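Local coordinates for protein nucleoporin NUP82 (Chaetomium thermophilum, PDB 5CWW) that probably serves as a structural component of the nuclear pore complex and may help dock transport factors, this piece being its N-terminal beta-propeller domain, at residues D208-T211 with F212-T216. Sequence-based numbering, arbitrary orientation.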
ATOM      1  N   ASP B 208     -24.508  -7.926   9.912  1.00 75.32           N
ATOM      2  CA  ASP B 208     -24.981  -6.857   9.033  1.00 77.53           C
ATOM      3  C   ASP B 208     -24.320  -6.955   7.659  1.00 76.56           C
ATOM      4  O   ASP B 208     -23.176  -6.538   7.479  1.00 73.88           O
ATOM      5  CB  ASP B 208     -24.702  -5.490   9.662  1.00 78.52           C
ATOM      6  CG  ASP B 208     -25.216  -4.337   8.817  1.00 80.73           C
ATOM      7  OD1 ASP B 208     -26.008  -4.577   7.881  1.00 82.27           O
ATOM      8  OD2 ASP B 208     -24.827  -3.183   9.095  1.00 81.00           O
ATOM      9  N   ARG B 209     -25.057  -7.505   6.697  1.00 81.45           N
ATOM     10  CA  ARG B 209     -24.542  -7.739   5.350  1.00 87.34           C
ATOM     11  C   ARG B 209     -24.013  -6.470   4.691  1.00 75.26           C
ATOM     12  O   ARG B 209     -23.114  -6.526   3.852  1.00 72.78           O
ATOM     13  CB  ARG B 209     -25.635  -8.337   4.460  1.00103.67           C
ATOM     14  CG  ARG B 209     -26.260  -9.620   4.981  1.00120.95           C
ATOM     15  CD  ARG B 209     -27.209 -10.218   3.953  1.00141.76           C
ATOM     16  NE  ARG B 209     -27.672 -11.548   4.333  1.00157.86           N
ATOM     17  CZ  ARG B 209     -28.509 -12.287   3.609  1.00172.48           C
ATOM     18  NH1 ARG B 209     -28.983 -11.828   2.457  1.00177.47           N
ATOM     19  NH2 ARG B 209     -28.875 -13.488   4.035  1.00179.63           N
ATOM     20  N   TRP B 210     -24.575  -5.327   5.073  1.00 71.31           N
ATOM     21  CA  TRP B 210     -24.207  -4.055   4.459  1.00 66.70           C
ATOM     22  C   TRP B 210     -22.741  -3.689   4.712  1.00 59.80           C
ATOM     23  O   TRP B 210     -22.150  -2.924   3.947  1.00 55.72           O
ATOM     24  CB  TRP B 210     -25.120  -2.935   4.969  1.00 71.27           C
ATOM     25  CG  TRP B 210     -24.796  -1.596   4.379  1.00 72.73           C
ATOM     26  CD1 TRP B 210     -24.247  -0.524   5.022  1.00 72.27           C
ATOM     27  CD2 TRP B 210     -24.993  -1.190   3.018  1.00 76.00           C
ATOM     28  NE1 TRP B 210     -24.095   0.525   4.147  1.00 72.58           N
ATOM     29  CE2 TRP B 210     -24.545   0.141   2.910  1.00 74.68           C
ATOM     30  CE3 TRP B 210     -25.508  -1.823   1.882  1.00 80.90           C
ATOM     31  CZ2 TRP B 210     -24.594   0.851   1.712  1.00 75.79           C
ATOM     32  CZ3 TRP B 210     -25.557  -1.115   0.693  1.00 82.04           C
ATOM     33  CH2 TRP B 210     -25.102   0.206   0.619  1.00 78.99           C
ATOM     34  N   THR B 211     -22.149  -4.230   5.774  1.00 60.09           N
ATOM     35  CA  THR B 211     -20.756  -3.909   6.097  1.00 60.62           C
ATOM     36  C   THR B 211     -19.800  -4.510   5.074  1.00 59.61           C
ATOM     37  O   THR B 211     -18.682  -4.026   4.901  1.00 57.21           O
ATOM     38  CB  THR B 211     -20.355  -4.411   7.494  1.00 63.51           C
ATOM     39  OG1 THR B 211     -20.497  -5.837   7.557  1.00 65.15           O
ATOM     40  CG2 THR B 211     -21.215  -3.760   8.568  1.00 64.99           C
ATOM     41  N   PHE B 212     -20.244  -5.564   4.400  1.00 57.96           N
ATOM     42  CA  PHE B 212     -19.454  -6.192   3.346  1.00 56.58           C
ATOM     43  C   PHE B 212     -19.721  -5.541   1.987  1.00 57.93           C
ATOM     44  O   PHE B 212     -18.889  -5.623   1.080  1.00 56.64           O
ATOM     45  CB  PHE B 212     -19.755  -7.693   3.275  1.00 58.15           C
ATOM     46  CG  PHE B 212     -19.308  -8.463   4.489  1.00 58.74           C
ATOM     47  CD1 PHE B 212     -20.138  -8.598   5.589  1.00 60.34           C
ATOM     48  CD2 PHE B 212     -18.059  -9.060   4.523  1.00 56.41           C
ATOM     49  CE1 PHE B 212     -19.726  -9.309   6.704  1.00 60.40           C
ATOM     50  CE2 PHE B 212     -17.642  -9.773   5.635  1.00 56.47           C
ATOM     51  CZ  PHE B 212     -18.473  -9.896   6.724  1.00 59.09           C
ATOM     52  N   ASP B 213     -20.873  -4.889   1.852  1.00 62.07           N
ATOM     53  CA  ASP B 213     -21.297  -4.332   0.569  1.00 63.73           C
ATOM     54  C   ASP B 213     -20.634  -2.994   0.276  1.00 60.61           C
ATOM     55  O   ASP B 213     -20.319  -2.691  -0.875  1.00 61.16           O
ATOM     56  CB  ASP B 213     -22.818  -4.155   0.531  1.00 69.23           C
ATOM     57  CG  ASP B 213     -23.564  -5.476   0.510  1.00 73.28           C
ATOM     58  OD1 ASP B 213     -23.065  -6.440  -0.108  1.00 74.65           O
ATOM     59  OD2 ASP B 213     -24.658  -5.546   1.107  1.00 75.88           O
ATOM     60  N   ALA B 214     -20.434  -2.195   1.320  1.00 56.83           N
ATOM     61  CA  ALA B 214     -19.909  -0.844   1.163  1.00 53.84           C
ATOM     62  C   ALA B 214     -18.878  -0.522   2.238  1.00 50.26           C
ATOM     63  O   ALA B 214     -18.993  -0.988   3.372  1.00 48.33           O
ATOM     64  CB  ALA B 214     -21.044   0.167   1.208  1.00 56.29           C
ATOM     65  N   PRO B 215     -17.860   0.280   1.887  1.00 51.07           N
ATOM     66  CA  PRO B 215     -16.866   0.680   2.885  1.00 50.85           C
ATOM     67  C   PRO B 215     -17.348   1.848   3.738  1.00 51.80           C
ATOM     68  O   PRO B 215     -18.214   2.608   3.307  1.00 52.67           O
ATOM     69  CB  PRO B 215     -15.665   1.082   2.032  1.00 49.48           C
ATOM     70  CG  PRO B 215     -16.271   1.596   0.768  1.00 50.07           C
ATOM     71  CD  PRO B 215     -17.544   0.819   0.551  1.00 51.68           C
ATOM     72  N   THR B 216     -16.789   1.981   4.936  1.00 51.84           N
ATOM     73  CA  THR B 216     -17.110   3.093   5.821  1.00 53.72           C
ATOM     74  C   THR B 216     -16.373   4.350   5.364  1.00 52.11           C
ATOM     75  O   THR B 216     -16.827   5.471   5.599  1.00 53.72           O
ATOM     76  CB  THR B 216     -16.739   2.777   7.279  1.00 54.82           C
ATOM     77  OG1 THR B 216     -15.332   2.513   7.370  1.00 53.82           O
ATOM     78  CG2 THR B 216     -17.513   1.566   7.781  1.00 56.80           C
TER
HETATM   79  O   HOH W   1     -21.100  -0.253   4.897  1.00 63.58           O
HETATM   80  O   HOH W   2     -17.744  -1.664   5.719  1.00 48.15           O
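Trp210 lays one face of its indole over the methyl of Ala214, a CH-pi contact in which Ala214 CB stands 4.1 Å from the centroid of the six-membered ring of Trp210, displaced toward the rim on the CZ2 side. With CG anti to the backbone N (chi1 180°), the indole extends along the turn far enough to reach a residue four places on. Asp213 crosses the indole at about a right angle, its CB coming obliquely to within 3.8 Å of Trp210 CE3. Along the backbone, Phe212 N donates to Arg209 O, three residues back, at 3.1 Å, and Ala214 N to Trp210 O, four back, at 3.2 Å, while Asp213 N adds a weak bond to that same Trp210 O. Two waters, each donating both ways, link Ala214 O, just past the turn, to Trp210 O (water 1) and Thr211 O (water 2).

At its start, Asp208 caps the turn, OD1 accepting from Trp210 N from above the carboxylate plane. Asp208 O takes two donors, Thr211 N and Thr211 OG1, the hydroxyl lying 2.8 Å away and nearly in line with the C=O. That hydroxyl also bonds to Ser205 N, and Phe212, buried, stacks on Trp161 and touches Leu204. Together these place the turn against the propeller, in the connection between strands 198-203 and 217-220 of one four-stranded blade. Two of the four backbone bonds joining 208-211 to 212-216 are weak, so the Asp208 cap, the doubly used Asp208 O and the water bridges probably supply much of this short helix's stability.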